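Local atomic coordinates of homoserine dehydrogenase (Thermoplasma acidophilum, PDB entry 3ING), a protein that probably catalyses the NADP(H)-dependent interconversion of aspartate semialdehyde and homoserine, a shared step of threonine and methionine biosynthesis. Residues 90-95 and 117-122; 172-177 and 199-204; 213-218 and 230-235. All blocks are in the same frame, centred on the assembly; numbering follows the deposited sequence. Where two conformers were deposited one is given.

Interaction 1 (90-95 and 117-122). With NDP (NADPH dihydro-nicotinamide-adenine-dinucleotide phosphate), chain C.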
loop_
_atom_site.group_PDB
_atom_site.type_symbol
_atom_site.label_atom_id
_atom_site.label_comp_id
_atom_site.label_asym_id
_atom_site.label_seq_id
_atom_site.Cartn_x
_atom_site.Cartn_y
_atom_site.Cartn_z
ATOM N N THR A 90 -24.750 1.350 1.159
ATOM C CA THR A 90 -25.925 1.991 1.784
ATOM C C THR A 90 -25.432 2.910 2.914
ATOM O O THR A 90 -24.318 2.773 3.364
ATOM C CB THR A 90 -26.897 0.963 2.386
ATOM O OG1 THR A 90 -26.236 0.287 3.462
ATOM C CG2 THR A 90 -27.355 -0.057 1.327
ATOM N N PRO A 91 -26.264 3.881 3.348
ATOM C CA PRO A 91 -25.865 4.767 4.431
ATOM C C PRO A 91 -25.842 4.073 5.774
ATOM O O PRO A 91 -26.504 3.039 5.970
ATOM C CB PRO A 91 -26.986 5.835 4.426
ATOM C CG PRO A 91 -27.791 5.615 3.223
ATOM C CD PRO A 91 -27.603 4.211 2.854
ATOM N N ALA A 92 -25.116 4.664 6.719
ATOM C CA ALA A 92 -25.053 4.170 8.072
ATOM C C ALA A 92 -26.390 4.187 8.768
ATOM O O ALA A 92 -27.087 5.187 8.772
ATOM C CB ALA A 92 -24.043 4.999 8.886
ATOM N N SER A 93 -26.757 3.054 9.354
ATOM C CA SER A 93 -27.875 2.990 10.316
ATOM C C SER A 93 -27.363 3.438 11.682
ATOM O O SER A 93 -26.141 3.499 11.915
ATOM C CB SER A 93 -28.401 1.583 10.440
ATOM O OG SER A 93 -27.480 0.775 11.134
ATOM N N ARG A 94 -28.280 3.690 12.620
ATOM C CA ARG A 94 -27.870 4.200 13.935
ATOM C C ARG A 94 -27.159 3.148 14.807
ATOM O O ARG A 94 -26.334 3.497 15.639
ATOM C CB ARG A 94 -29.108 4.699 14.696
ATOM C CG ARG A 94 -29.941 5.775 13.993
ATOM C CD ARG A 94 -29.147 7.030 13.674
ATOM N NE ARG A 94 -28.341 6.920 12.449
ATOM C CZ ARG A 94 -27.318 7.719 12.135
ATOM N NH1 ARG A 94 -26.950 8.697 12.950
ATOM N NH2 ARG A 94 -26.644 7.509 11.014
ATOM N N ASP A 95 -27.495 1.868 14.597
ATOM C CA ASP A 95 -27.091 0.773 15.477
ATOM C C ASP A 95 -26.386 -0.403 14.791
ATOM O O ASP A 95 -25.941 -1.339 15.444
ATOM C CB ASP A 95 -28.347 0.298 16.269
ATOM C CG ASP A 95 -29.438 -0.339 15.374
ATOM O OD1 ASP A 95 -29.249 -0.533 14.160
ATOM O OD2 ASP A 95 -30.512 -0.641 15.904
ATOM N N ASN A 117 -19.857 0.932 3.986
ATOM C CA ASN A 117 -20.675 1.355 5.116
ATOM C C ASN A 117 -19.950 0.977 6.419
ATOM O O ASN A 117 -19.526 -0.154 6.579
ATOM C CB ASN A 117 -22.071 0.723 4.962
ATOM C CG ASN A 117 -22.983 0.927 6.186
ATOM O OD1 ASN A 117 -22.514 0.926 7.290
ATOM N ND2 ASN A 117 -24.279 1.049 5.961
ATOM N N LYS A 118 -19.794 1.953 7.324
ATOM C CA LYS A 118 -19.024 1.807 8.557
ATOM C C LYS A 118 -19.830 1.362 9.756
ATOM O O LYS A 118 -19.248 0.967 10.774
ATOM C CB LYS A 118 -18.395 3.160 8.899
ATOM C CG LYS A 118 -17.588 3.667 7.723
ATOM C CD LYS A 118 -17.367 5.159 7.733
ATOM C CE LYS A 118 -17.137 5.653 6.287
ATOM N NZ LYS A 118 -17.032 7.137 6.209
ATOM N N SER A 119 -21.156 1.445 9.672
ATOM C CA SER A 119 -21.987 1.269 10.888
ATOM C C SER A 119 -22.092 -0.173 11.383
ATOM O O SER A 119 -22.106 -0.438 12.585
ATOM C CB SER A 119 -23.382 1.801 10.624
ATOM O OG SER A 119 -24.168 1.759 11.802
ATOM N N GLY A 120 -22.208 -1.114 10.460
ATOM C CA GLY A 120 -22.252 -2.529 10.845
ATOM C C GLY A 120 -21.006 -2.915 11.599
ATOM O O GLY A 120 -21.081 -3.387 12.693
ATOM N N LEU A 121 -19.834 -2.646 11.016
ATOM C CA LEU A 121 -18.576 -3.002 11.649
ATOM C C LEU A 121 -18.299 -2.211 12.905
ATOM O O LEU A 121 -17.665 -2.709 13.815
ATOM C CB LEU A 121 -17.424 -2.810 10.649
ATOM C CG LEU A 121 -17.444 -3.745 9.434
ATOM C CD1 LEU A 121 -16.384 -3.355 8.408
ATOM C CD2 LEU A 121 -17.308 -5.225 9.880
ATOM N N ALA A 122 -18.765 -0.973 12.972
ATOM C CA ALA A 122 -18.512 -0.140 14.160
ATOM C C ALA A 122 -19.365 -0.532 15.388
ATOM O O ALA A 122 -18.961 -0.304 16.523
ATOM C CB ALA A 122 -18.693 1.360 13.819
HETATM P PA NDP C . -25.762 8.252 -0.574
HETATM O O1A NDP C . -25.352 9.167 -1.655
HETATM O O2A NDP C . -26.777 8.764 0.378
HETATM O O5B NDP C . -26.341 6.882 -1.191
HETATM C C5B NDP C . -26.930 5.836 -0.446
HETATM C C4B NDP C . -27.582 4.828 -1.379
HETATM O O4B NDP C . -28.261 3.828 -0.663
HETATM C C3B NDP C . -28.675 5.469 -2.245
HETATM O O3B NDP C . -28.854 4.746 -3.452
HETATM C C2B NDP C . -29.890 5.339 -1.390
HETATM O O2B NDP C . -31.100 5.373 -2.094
HETATM C C1B NDP C . -29.669 3.947 -0.861
HETATM N N9A NDP C . -30.344 3.647 0.395
HETATM C C8A NDP C . -30.673 4.451 1.451
HETATM N N7A NDP C . -31.239 3.659 2.416
HETATM C C5A NDP C . -31.255 2.394 1.969
HETATM C C6A NDP C . -31.737 1.244 2.559
HETATM N N6A NDP C . -32.001 1.215 3.863
HETATM N N1A NDP C . -31.592 0.113 1.839
HETATM C C2A NDP C . -31.056 0.078 0.567
HETATM N N3A NDP C . -30.562 1.219 -0.037
HETATM C C4A NDP C . -30.685 2.356 0.707
HETATM O O3 NDP C . -24.469 7.767 0.248
HETATM P PN NDP C . -22.954 7.728 -0.291
HETATM O O1N NDP C . -22.372 9.102 -0.208
HETATM O O2N NDP C . -22.975 6.999 -1.597
HETATM O O5D NDP C . -22.197 6.831 0.830
HETATM C C5D NDP C . -22.547 5.446 0.831
HETATM C C4D NDP C . -21.781 4.743 1.947
HETATM O O4D NDP C . -20.405 4.898 1.685
HETATM C C3D NDP C . -22.007 5.332 3.314
HETATM O O3D NDP C . -22.204 4.339 4.327
HETATM C C2D NDP C . -20.770 6.173 3.566
HETATM O O2D NDP C . -20.474 6.316 4.929
HETATM C C1D NDP C . -19.718 5.376 2.831
HETATM N N1N NDP C . -18.540 6.148 2.475
HETATM C C2N NDP C . -18.680 7.277 1.711
HETATM C C3N NDP C . -17.629 8.154 1.488
HETATM C C7N NDP C . -17.818 9.272 0.535
HETATM O O7N NDP C . -16.718 9.617 -0.218
HETATM N N7N NDP C . -19.002 9.829 0.317
HETATM C C4N NDP C . -16.191 7.739 1.782
HETATM C C5N NDP C . -16.150 6.469 2.585
HETATM C C6N NDP C . -17.295 5.732 2.876
HETATM P P2B NDP C . -31.506 6.556 -3.097
HETATM O O1X NDP C . -32.942 6.193 -3.359
HETATM O O2X NDP C . -30.543 6.667 -4.316
HETATM O O3X NDP C . -31.382 7.792 -2.263
HETATM O O HOH W 1 -23.426 3.909 13.921
#
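Asn117 ND2 is gripped by three acceptors: it donates to Thr90 OG1 at 3.3 Å, the oxygen lying 15° out of the amide plane, makes a weak, bent bond to Thr90 O at 3.1 Å, and bonds Glu99 of helix 97-108. Thr90 OG1 is also hydrogen-bonded to Asp88, at the end of strand 85-88. With CG anti to the backbone N (chi1 172°), the amide reaches across to the loop after that strand, while Asn117 OD1 turns back to cap helix 119-135, accepting from Ser119 N at 2.8 Å with the C=O...N angle close to straight, 167°. One amide thus links the N-terminal turn of the helix to the loop. These are neighbouring crossover connections of the Rossmann-type domain, at the strand ends where NADPH lies. Thr90 O also accepts from the ribose hydroxyl O3D of NADPH at 2.8 Å, and the CD and CG atoms of Pro91 approach the adenine, CD to C8A of NADPH 3.4 Å. Farther along, Ser119 OG donates to Ser93 O at 2.6 Å from above the carbonyl plane. Beside it, Ala92 CB rests on Ser119 CB at 3.7 Å.

Interaction 2 (172-177 and 199-204); sequences SSTINY and GIAESN. With NDP (NADPH dihydro-nicotinamide-adenine-dinucleotide phosphate), chain C.
Ile200 and Thr174 carry most of this contact, in which the first turn of helix 173-183 meets the loop that leaves helix 188-198. That helix ends in a Schellman motif, with Gly199 at positive phi as its C-prime residue, and Ile200, whose N gives the motif's bond to Ala195 O, is the first side chain after the glycine. CG1 of Ile200 sits between its own backbone N and carbonyl carbon (chi1 62°), and the chain then runs out extended toward the helix. Its terminal methyl CD1 meets Ser173 CB at 3.8 Å and, more loosely, Tyr177 CB at 4.3 Å, so that one methyl spans a full helical turn. Ala195 of helix 188-198 packs against both Ile200 and Thr174. Thr174 brings its hydroxyl rather than its methyl to the loop: OG1 lies 3.4 Å from Ile200 CG1 and 3.3 Å from Ala201 CA. A water joins the two backbones, accepting from Thr174 N and donating to Ile200 O. The same loop also serves the cofactor. Gly199 O accepts from the carboxamide N7N of NADPH, Ser203 OG donates to the pyrophosphate oxygen O2A, and Glu202, predicted also to bind L-homoserine, holds the nicotinamide ribose. The Glu202 chain folds back at its second torsion (-78°), and its OE2 accepts from the ribose hydroxyl O2D of NADPH at 2.7 Å.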
loop_
_atom_site.group_PDB
_atom_site.type_symbol
_atom_site.label_atom_id
_atom_site.label_comp_id
_atom_site.label_asym_id
_atom_site.label_seq_id
_atom_site.Cartn_x
_atom_site.Cartn_y
_atom_site.Cartn_z
ATOM N N SER A 172 -11.448 11.253 8.522
ATOM C CA SER A 172 -12.875 11.639 8.427
ATOM C C SER A 172 -12.842 12.990 7.705
ATOM O O SER A 172 -12.364 13.971 8.242
ATOM C CB SER A 172 -13.528 11.725 9.825
ATOM O OG SER A 172 -14.934 12.021 9.797
ATOM N N SER A 173 -13.346 13.001 6.478
ATOM C CA SER A 173 -13.247 14.163 5.597
ATOM C C SER A 173 -14.015 15.381 6.069
ATOM O O SER A 173 -13.410 16.402 6.475
ATOM C CB SER A 173 -13.735 13.803 4.204
ATOM O OG SER A 173 -12.893 12.869 3.581
ATOM N N THR A 174 -15.344 15.268 6.042
ATOM C CA THR A 174 -16.217 16.440 6.254
ATOM C C THR A 174 -15.890 17.242 7.523
ATOM O O THR A 174 -15.777 18.478 7.467
ATOM C CB THR A 174 -17.712 16.064 6.157
ATOM O OG1 THR A 174 -17.965 15.585 4.851
ATOM C CG2 THR A 174 -18.650 17.303 6.447
ATOM N N ILE A 175 -15.677 16.564 8.650
ATOM C CA ILE A 175 -15.354 17.294 9.901
ATOM C C ILE A 175 -14.055 18.066 9.733
ATOM O O ILE A 175 -13.924 19.193 10.183
ATOM C CB ILE A 175 -15.331 16.349 11.148
ATOM C CG1 ILE A 175 -15.250 17.163 12.454
ATOM C CG2 ILE A 175 -14.242 15.273 11.018
ATOM C CD1 ILE A 175 -15.703 16.416 13.722
ATOM N N ASN A 176 -13.097 17.490 9.024
ATOM C CA ASN A 176 -11.829 18.157 8.844
ATOM C C ASN A 176 -11.922 19.352 7.883
ATOM O O ASN A 176 -11.354 20.412 8.110
ATOM C CB ASN A 176 -10.763 17.144 8.431
ATOM C CG ASN A 176 -10.039 16.582 9.622
ATOM O OD1 ASN A 176 -9.259 17.298 10.266
ATOM N ND2 ASN A 176 -10.319 15.306 9.963
ATOM N N TYR A 177 -12.691 19.164 6.822
ATOM C CA TYR A 177 -12.947 20.186 5.829
ATOM C C TYR A 177 -13.638 21.335 6.509
ATOM O O TYR A 177 -13.312 22.535 6.284
ATOM C CB TYR A 177 -13.841 19.563 4.749
ATOM C CG TYR A 177 -14.051 20.360 3.495
ATOM C CD1 TYR A 177 -13.022 20.543 2.599
ATOM C CD2 TYR A 177 -15.302 20.873 3.167
ATOM C CE1 TYR A 177 -13.207 21.256 1.419
ATOM C CE2 TYR A 177 -15.495 21.583 1.999
ATOM C CZ TYR A 177 -14.438 21.762 1.124
ATOM O OH TYR A 177 -14.577 22.418 -0.076
ATOM N N GLY A 199 -19.374 15.614 -2.540
ATOM C CA GLY A 199 -19.931 14.285 -2.362
ATOM C C GLY A 199 -19.386 13.542 -1.170
ATOM O O GLY A 199 -19.617 12.339 -1.075
ATOM N N ILE A 200 -18.726 14.252 -0.247
ATOM C CA ILE A 200 -18.063 13.638 0.899
ATOM C C ILE A 200 -18.908 13.630 2.189
ATOM O O ILE A 200 -18.555 12.943 3.107
ATOM C CB ILE A 200 -16.679 14.310 1.250
ATOM C CG1 ILE A 200 -16.853 15.776 1.635
ATOM C CG2 ILE A 200 -15.628 14.115 0.075
ATOM C CD1 ILE A 200 -15.583 16.520 2.266
ATOM N N ALA A 201 -19.978 14.399 2.274
ATOM C CA ALA A 201 -20.785 14.468 3.499
ATOM C C ALA A 201 -21.585 13.189 3.657
ATOM O O ALA A 201 -22.039 12.617 2.667
ATOM C CB ALA A 201 -21.734 15.642 3.428
ATOM N N GLU A 202 -21.789 12.764 4.902
ATOM C CA GLU A 202 -22.597 11.615 5.208
ATOM C C GLU A 202 -24.045 11.904 4.896
ATOM O O GLU A 202 -24.485 13.055 4.955
ATOM C CB GLU A 202 -22.469 11.290 6.692
ATOM C CG GLU A 202 -21.151 10.643 7.048
ATOM C CD GLU A 202 -21.138 9.195 6.666
ATOM O OE1 GLU A 202 -21.635 8.357 7.460
ATOM O OE2 GLU A 202 -20.642 8.900 5.554
ATOM N N SER A 203 -24.789 10.837 4.592
ATOM C CA SER A 203 -26.210 10.885 4.326
ATOM C C SER A 203 -26.943 11.566 5.485
ATOM O O SER A 203 -28.012 12.179 5.290
ATOM C CB SER A 203 -26.744 9.462 4.084
ATOM O OG SER A 203 -26.055 8.869 2.996
ATOM N N ASN A 204 -26.402 11.396 6.693
ATOM C CA ASN A 204 -26.838 12.176 7.865
ATOM C C ASN A 204 -25.633 13.007 8.243
ATOM O O ASN A 204 -24.746 12.540 8.983
ATOM C CB ASN A 204 -27.307 11.343 9.041
ATOM C CG ASN A 204 -27.670 12.201 10.244
ATOM O OD1 ASN A 204 -27.402 13.410 10.278
ATOM N ND2 ASN A 204 -28.291 11.577 11.246
HETATM P PA NDP C . -25.762 8.252 -0.574
HETATM O O1A NDP C . -25.352 9.167 -1.655
HETATM O O2A NDP C . -26.777 8.764 0.378
HETATM O O5B NDP C . -26.341 6.882 -1.191
HETATM C C5B NDP C . -26.930 5.836 -0.446
HETATM C C4B NDP C . -27.582 4.828 -1.379
HETATM O O4B NDP C . -28.261 3.828 -0.663
HETATM C C3B NDP C . -28.675 5.469 -2.245
HETATM O O3B NDP C . -28.854 4.746 -3.452
HETATM C C2B NDP C . -29.890 5.339 -1.390
HETATM O O2B NDP C . -31.100 5.373 -2.094
HETATM C C1B NDP C . -29.669 3.947 -0.861
HETATM N N9A NDP C . -30.344 3.647 0.395
HETATM C C8A NDP C . -30.673 4.451 1.451
HETATM N N7A NDP C . -31.239 3.659 2.416
HETATM C C5A NDP C . -31.255 2.394 1.969
HETATM C C6A NDP C . -31.737 1.244 2.559
HETATM N N6A NDP C . -32.001 1.215 3.863
HETATM N N1A NDP C . -31.592 0.113 1.839
HETATM C C2A NDP C . -31.056 0.078 0.567
HETATM N N3A NDP C . -30.562 1.219 -0.037
HETATM C C4A NDP C . -30.685 2.356 0.707
HETATM O O3 NDP C . -24.469 7.767 0.248
HETATM P PN NDP C . -22.954 7.728 -0.291
HETATM O O1N NDP C . -22.372 9.102 -0.208
HETATM O O2N NDP C . -22.975 6.999 -1.597
HETATM O O5D NDP C . -22.197 6.831 0.830
HETATM C C5D NDP C . -22.547 5.446 0.831
HETATM C C4D NDP C . -21.781 4.743 1.947
HETATM O O4D NDP C . -20.405 4.898 1.685
HETATM C C3D NDP C . -22.007 5.332 3.314
HETATM O O3D NDP C . -22.204 4.339 4.327
HETATM C C2D NDP C . -20.770 6.173 3.566
HETATM O O2D NDP C . -20.474 6.316 4.929
HETATM C C1D NDP C . -19.718 5.376 2.831
HETATM N N1N NDP C . -18.540 6.148 2.475
HETATM C C2N NDP C . -18.680 7.277 1.711
HETATM C C3N NDP C . -17.629 8.154 1.488
HETATM C C7N NDP C . -17.818 9.272 0.535
HETATM O O7N NDP C . -16.718 9.617 -0.218
HETATM N N7N NDP C . -19.002 9.829 0.317
HETATM C C4N NDP C . -16.191 7.739 1.782
HETATM C C5N NDP C . -16.150 6.469 2.585
HETATM C C6N NDP C . -17.295 5.732 2.876
HETATM P P2B NDP C . -31.506 6.556 -3.097
HETATM O O1X NDP C . -32.942 6.193 -3.359
HETATM O O2X NDP C . -30.543 6.667 -4.316
HETATM O O3X NDP C . -31.382 7.792 -2.263
HETATM O O HOH W 2 -17.474 12.818 5.805
#

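Interaction 3 (213-218 and 230-235); sequences DAARKS and YTLNDV
Apolar packing does most of the work between Ala215 and Leu232, where the loop after helix 212-226 folds back on that same helix. The helix also bears Lys217, the predicted proton donor, and the loop leads on to strand 249-258 of the antiparallel sheet. Leu232 CD2 lies over the backbone between Ala215 and Arg216, 3.8 Å from Ala215 CB and 3.7 Å from Arg216 N. The same methyl meets Arg216 CG at 3.9 Å, low on a side chain that ends in a salt bridge with Asp207. Val235 CG2 is 4.1 Å from Ala215 CB, and the CB and both methyls of Val235 pack against the hydroxyl of Ser218, with Val235 CB 3.6 Å from Ser218 OG. Val235 and Ser218 both touch Ala264 of strand 261-270.

Hydrogen bonds stay within each segment. Ser218 OG donates to Ala215 O at 2.7 Å: the hydroxyl stands between its own backbone N and carbonyl carbon (chi1 74°), which points it back at the preceding turn. In the loop, Thr231 OG1 accepts from Asn233 N in an ST turn. With its hydroxyl bonded internally, Ser218 can lie against a valine, and the segments meet by van der Waals contact without a direct hydrogen bond.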
loop_
_atom_site.group_PDB
_atom_site.type_symbol
_atom_site.label_atom_id
_atom_site.label_comp_id
_atom_site.label_asym_id
_atom_site.label_seq_id
_atom_site.Cartn_x
_atom_site.Cartn_y
_atom_site.Cartn_z
ATOM N N ASP A 213 -18.713 9.858 12.574
ATOM C CA ASP A 213 -18.048 9.223 11.420
ATOM C C ASP A 213 -16.633 8.839 11.823
ATOM O O ASP A 213 -16.194 7.722 11.593
ATOM C CB ASP A 213 -18.036 10.159 10.213
ATOM C CG ASP A 213 -17.291 9.578 9.000
ATOM O OD1 ASP A 213 -17.786 8.619 8.390
ATOM O OD2 ASP A 213 -16.214 10.101 8.633
ATOM N N ALA A 214 -15.894 9.764 12.418
ATOM C CA ALA A 214 -14.538 9.433 12.865
ATOM C C ALA A 214 -14.538 8.291 13.891
ATOM O O ALA A 214 -13.651 7.420 13.889
ATOM C CB ALA A 214 -13.857 10.678 13.456
ATOM N N ALA A 215 -15.512 8.319 14.798
ATOM C CA ALA A 215 -15.599 7.317 15.844
ATOM C C ALA A 215 -15.768 5.938 15.251
ATOM O O ALA A 215 -15.111 5.026 15.697
ATOM C CB ALA A 215 -16.715 7.610 16.837
ATOM N N ARG A 216 -16.648 5.792 14.261
ATOM C CA ARG A 216 -16.886 4.505 13.630
ATOM C C ARG A 216 -15.604 4.001 13.009
ATOM O O ARG A 216 -15.252 2.841 13.130
ATOM C CB ARG A 216 -17.993 4.601 12.563
ATOM C CG ARG A 216 -19.405 4.833 13.144
ATOM C CD ARG A 216 -20.307 5.233 11.995
ATOM N NE ARG A 216 -21.685 5.438 12.423
ATOM C CZ ARG A 216 -22.508 6.329 11.857
ATOM N NH1 ARG A 216 -22.082 7.185 10.916
ATOM N NH2 ARG A 216 -23.721 6.450 12.308
ATOM N N LYS A 217 -14.889 4.898 12.345
ATOM C CA LYS A 217 -13.643 4.523 11.692
ATOM C C LYS A 217 -12.649 4.048 12.744
ATOM O O LYS A 217 -11.917 3.116 12.508
ATOM C CB LYS A 217 -13.069 5.700 10.875
ATOM C CG LYS A 217 -13.946 6.144 9.738
ATOM C CD LYS A 217 -13.331 7.312 8.962
ATOM C CE LYS A 217 -14.244 7.726 7.796
ATOM N NZ LYS A 217 -14.282 6.747 6.687
ATOM N N SER A 218 -12.655 4.663 13.924
ATOM C CA SER A 218 -11.686 4.321 14.933
ATOM C C SER A 218 -11.902 2.923 15.492
ATOM O O SER A 218 -10.931 2.276 15.910
ATOM C CB SER A 218 -11.670 5.355 16.088
ATOM O OG SER A 218 -12.790 5.261 16.977
ATOM N N TYR A 230 -14.156 -4.012 19.930
ATOM C CA TYR A 230 -14.733 -2.841 20.511
ATOM C C TYR A 230 -15.961 -2.405 19.683
ATOM O O TYR A 230 -16.137 -2.831 18.535
ATOM C CB TYR A 230 -13.722 -1.699 20.527
ATOM C CG TYR A 230 -12.595 -1.773 21.553
ATOM C CD1 TYR A 230 -12.387 -2.874 22.355
ATOM C CD2 TYR A 230 -11.676 -0.729 21.645
ATOM C CE1 TYR A 230 -11.298 -2.923 23.238
ATOM C CE2 TYR A 230 -10.613 -0.770 22.523
ATOM C CZ TYR A 230 -10.419 -1.859 23.314
ATOM O OH TYR A 230 -9.319 -1.841 24.175
ATOM N N THR A 231 -16.822 -1.622 20.334
ATOM C CA THR A 231 -17.933 -0.934 19.702
ATOM C C THR A 231 -17.720 0.579 19.938
ATOM O O THR A 231 -16.729 1.002 20.545
ATOM C CB THR A 231 -19.279 -1.329 20.358
ATOM O OG1 THR A 231 -19.343 -0.778 21.683
ATOM C CG2 THR A 231 -19.466 -2.879 20.421
ATOM N N LEU A 232 -18.685 1.391 19.527
ATOM C CA LEU A 232 -18.626 2.836 19.759
ATOM C C LEU A 232 -18.553 3.191 21.226
ATOM O O LEU A 232 -18.018 4.239 21.572
ATOM C CB LEU A 232 -19.850 3.511 19.114
ATOM C CG LEU A 232 -19.870 3.490 17.572
ATOM C CD1 LEU A 232 -21.241 3.938 16.959
ATOM C CD2 LEU A 232 -18.722 4.355 16.996
ATOM N N ASN A 233 -19.073 2.311 22.093
ATOM C CA ASN A 233 -19.043 2.517 23.528
ATOM C C ASN A 233 -17.629 2.494 24.091
ATOM O O ASN A 233 -17.401 2.939 25.204
ATOM C CB ASN A 233 -19.879 1.418 24.224
ATOM C CG ASN A 233 -21.362 1.409 23.778
ATOM O OD1 ASN A 233 -21.946 2.475 23.565
ATOM N ND2 ASN A 233 -21.963 0.204 23.627
ATOM N N ASP A 234 -16.659 2.042 23.309
ATOM C CA ASP A 234 -15.299 1.819 23.797
ATOM C C ASP A 234 -14.272 2.782 23.280
ATOM O O ASP A 234 -13.085 2.596 23.546
ATOM C CB ASP A 234 -14.846 0.417 23.361
ATOM C CG ASP A 234 -15.694 -0.692 23.979
ATOM O OD1 ASP A 234 -15.871 -0.675 25.227
ATOM O OD2 ASP A 234 -16.177 -1.568 23.228
ATOM N N VAL A 235 -14.704 3.779 22.508
ATOM C CA VAL A 235 -13.781 4.720 21.891
ATOM C C VAL A 235 -14.142 6.117 22.329
ATOM O O VAL A 235 -15.245 6.340 22.782
ATOM C CB VAL A 235 -13.802 4.607 20.373
ATOM C CG1 VAL A 235 -13.632 3.127 19.940
ATOM C CG2 VAL A 235 -15.091 5.199 19.783
#

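Overall arrangement
Interactions 1 and 2 both touch NADPH, interaction 1 from the nucleotide-binding domain and interaction 2 from the loop after helix 188-198, and Pro91 packs on Ser203 where they meet. Both are partly buried. Interaction 1 is chiefly polar, built from amide and hydroxyl bonds to backbone carbonyls, whereas interaction 2 relies on an isoleucine and a bridging water. Interaction 3 is the buried one and almost wholly apolar between its segments. Its helix nevertheless connects the other two: Asp213 forms a salt bridge with Lys118 of interaction 1 and probably a hydrogen bond with Ser172 of interaction 2, and it precedes Lys217, the predicted proton donor, by one helical turn.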